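Local coordinates for ribonuclease J (Methanolobus psychrophilus R15, PDB 5HAB), which probably degrades RNA as an exoribonuclease of the metallo-beta-lactamase, beta-CASP family, at residues P128-A132 and T301-Y307. The protein carries 1 engineered substitution. Sequence-based numbering, arbitrary orientation.
Sequences PYTTA and TAYQLGY
Y129 reaches across from the first turn of helix 128-138 and sets the CE1 edge of its ring against the last turn of helix 293-304. CE1 leads, 3.5 Å from the backbone N of A302, which lies at the ring edge near the ring plane, and 3.6 Å from A302 CB; T301 CG2 approaches the same carbon obliquely. On the Y307 side the two aromatics form an offset edge-to-face pair, the edge of Y129 turned to the face of Y307, with centroids 5.7 Å apart and planes at 67°. Closer to the backbone, Y129 CB touches Y307 CE2 at 3.7 Å. The side chains of Y307 and P128 cross at about a right angle, with P128 CB at the edge of the tyrosine ring, near its plane, and 3.4 Å from Y307 OH. One turn further along helix 128-138, A132 CB meets both T301 CG2 (3.7 Å) and L305 CD2, while the same leucine methyl also comes to 3.6 Å from P128 O. No hydrogen bond links the two segments.

This is a domain interface of the beta-CASP architecture: helix 128-138 belongs to the metallo-beta-lactamase part, helix 293-304 to the inserted beta-CASP part, and the bound RNA passes about 9 Å from the nearest atom of the contact.

With CG anti to the backbone N (chi1 -175°), the Y129 ring swings out to A302, and its hydroxyl hydrogen-bonds to Y298 O, one turn before A302. Y307 is held in place by the Schellman motif that closes the helix: G306 has positive phi, Y307 N bonds to A302 O and G306 N to Y303 O. Beyond the two segments, I177 touches both tyrosines, I271 of helix 271-283 packs on Y129 and A302, and D178 OD2 makes a weak hydrogen bond with Y307 OH.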
loop_
_atom_site.group_PDB
_atom_site.type_symbol
_atom_site.label_atom_id
_atom_site.label_comp_id
_atom_site.label_asym_id
_atom_site.label_seq_id
_atom_site.Cartn_x
_atom_site.Cartn_y
_atom_site.Cartn_z
ATOM N N PRO B 128 23.816 3.182 -34.416
ATOM C CA PRO B 128 23.195 2.697 -35.655
ATOM C C PRO B 128 21.707 2.382 -35.533
ATOM O O PRO B 128 20.914 2.903 -36.323
ATOM C CB PRO B 128 23.994 1.429 -35.957
ATOM C CG PRO B 128 25.363 1.757 -35.468
ATOM C CD PRO B 128 25.176 2.631 -34.245
ATOM N N TYR B 129 21.331 1.557 -34.561
ATOM C CA TYR B 129 19.925 1.211 -34.380
ATOM C C TYR B 129 19.096 2.451 -34.044
ATOM O O TYR B 129 18.036 2.697 -34.640
ATOM C CB TYR B 129 19.771 0.151 -33.284
ATOM C CG TYR B 129 18.352 -0.352 -33.129
ATOM C CD1 TYR B 129 17.720 -1.036 -34.160
ATOM C CD2 TYR B 129 17.645 -0.141 -31.954
ATOM C CE1 TYR B 129 16.423 -1.493 -34.025
ATOM C CE2 TYR B 129 16.348 -0.600 -31.809
ATOM C CZ TYR B 129 15.741 -1.273 -32.847
ATOM O OH TYR B 129 14.446 -1.726 -32.708
ATOM N N THR B 130 19.602 3.234 -33.096
ATOM C CA THR B 130 18.954 4.478 -32.701
ATOM C C THR B 130 18.805 5.421 -33.886
ATOM O O THR B 130 17.733 5.997 -34.097
ATOM C CB THR B 130 19.740 5.206 -31.603
ATOM O OG1 THR B 130 20.077 4.288 -30.557
ATOM C CG2 THR B 130 18.917 6.348 -31.036
ATOM N N THR B 131 19.881 5.574 -34.654
ATOM C CA THR B 131 19.853 6.442 -35.828
ATOM C C THR B 131 18.785 5.977 -36.799
ATOM O O THR B 131 18.047 6.789 -37.342
ATOM C CB THR B 131 21.202 6.473 -36.574
ATOM O OG1 THR B 131 21.544 5.147 -36.995
ATOM C CG2 THR B 131 22.314 7.030 -35.692
ATOM N N ALA B 132 18.698 4.667 -37.003
ATOM C CA ALA B 132 17.682 4.111 -37.886
ATOM C C ALA B 132 16.280 4.467 -37.399
ATOM O O ALA B 132 15.429 4.861 -38.194
ATOM C CB ALA B 132 17.838 2.604 -38.003
ATOM N N THR B 301 13.440 -3.375 -38.223
ATOM C CA THR B 301 14.654 -2.563 -38.261
ATOM C C THR B 301 15.833 -3.280 -37.607
ATOM O O THR B 301 16.931 -3.300 -38.163
ATOM C CB THR B 301 14.455 -1.204 -37.566
ATOM O OG1 THR B 301 13.385 -0.494 -38.198
ATOM C CG2 THR B 301 15.725 -0.371 -37.653
ATOM N N ALA B 302 15.605 -3.876 -36.437
ATOM C CA ALA B 302 16.676 -4.578 -35.729
ATOM C C ALA B 302 17.221 -5.737 -36.561
ATOM O O ALA B 302 18.413 -6.052 -36.513
ATOM C CB ALA B 302 16.182 -5.082 -34.381
ATOM N N TYR B 303 16.336 -6.357 -37.332
ATOM C CA TYR B 303 16.699 -7.488 -38.177
ATOM C C TYR B 303 17.531 -7.028 -39.374
ATOM O O TYR B 303 18.591 -7.594 -39.656
ATOM C CB TYR B 303 15.435 -8.214 -38.645
ATOM C CG TYR B 303 15.666 -9.293 -39.675
ATOM C CD1 TYR B 303 16.468 -10.391 -39.392
ATOM C CD2 TYR B 303 15.066 -9.225 -40.926
ATOM C CE1 TYR B 303 16.677 -11.385 -40.331
ATOM C CE2 TYR B 303 15.269 -10.213 -41.870
ATOM C CZ TYR B 303 16.074 -11.291 -41.567
ATOM O OH TYR B 303 16.279 -12.277 -42.504
ATOM N N GLN B 304 17.051 -5.991 -40.061
ATOM C CA GLN B 304 17.743 -5.434 -41.223
ATOM C C GLN B 304 19.179 -5.006 -40.910
ATOM O O GLN B 304 20.074 -5.176 -41.736
ATOM C CB GLN B 304 16.956 -4.249 -41.790
ATOM C CG GLN B 304 15.563 -4.618 -42.284
ATOM C CD GLN B 304 14.788 -3.425 -42.809
ATOM O OE1 GLN B 304 15.356 -2.512 -43.410
ATOM N NE2 GLN B 304 13.477 -3.426 -42.585
ATOM N N LEU B 305 19.400 -4.459 -39.719
ATOM C CA LEU B 305 20.727 -3.969 -39.347
ATOM C C LEU B 305 21.551 -5.063 -38.684
ATOM O O LEU B 305 22.682 -4.827 -38.255
ATOM C CB LEU B 305 20.636 -2.748 -38.425
ATOM C CG LEU B 305 20.252 -1.380 -39.008
ATOM C CD1 LEU B 305 18.892 -1.370 -39.677
ATOM C CD2 LEU B 305 20.307 -0.322 -37.917
ATOM N N GLY B 306 20.985 -6.262 -38.611
ATOM C CA GLY B 306 21.724 -7.416 -38.133
ATOM C C GLY B 306 21.896 -7.532 -36.630
ATOM O O GLY B 306 22.865 -8.125 -36.163
ATOM N N TYR B 307 20.966 -6.969 -35.866
ATOM C CA TYR B 307 21.035 -7.084 -34.410
ATOM C C TYR B 307 20.399 -8.387 -33.918
ATOM O O TYR B 307 20.845 -8.964 -32.929
ATOM C CB TYR B 307 20.375 -5.873 -33.743
ATOM C CG TYR B 307 21.236 -4.631 -33.795
ATOM C CD1 TYR B 307 22.278 -4.450 -32.897
ATOM C CD2 TYR B 307 21.008 -3.639 -34.741
ATOM C CE1 TYR B 307 23.073 -3.319 -32.937
ATOM C CE2 TYR B 307 21.799 -2.500 -34.790
ATOM C CZ TYR B 307 22.829 -2.347 -33.884
ATOM O OH TYR B 307 23.622 -1.222 -33.924
#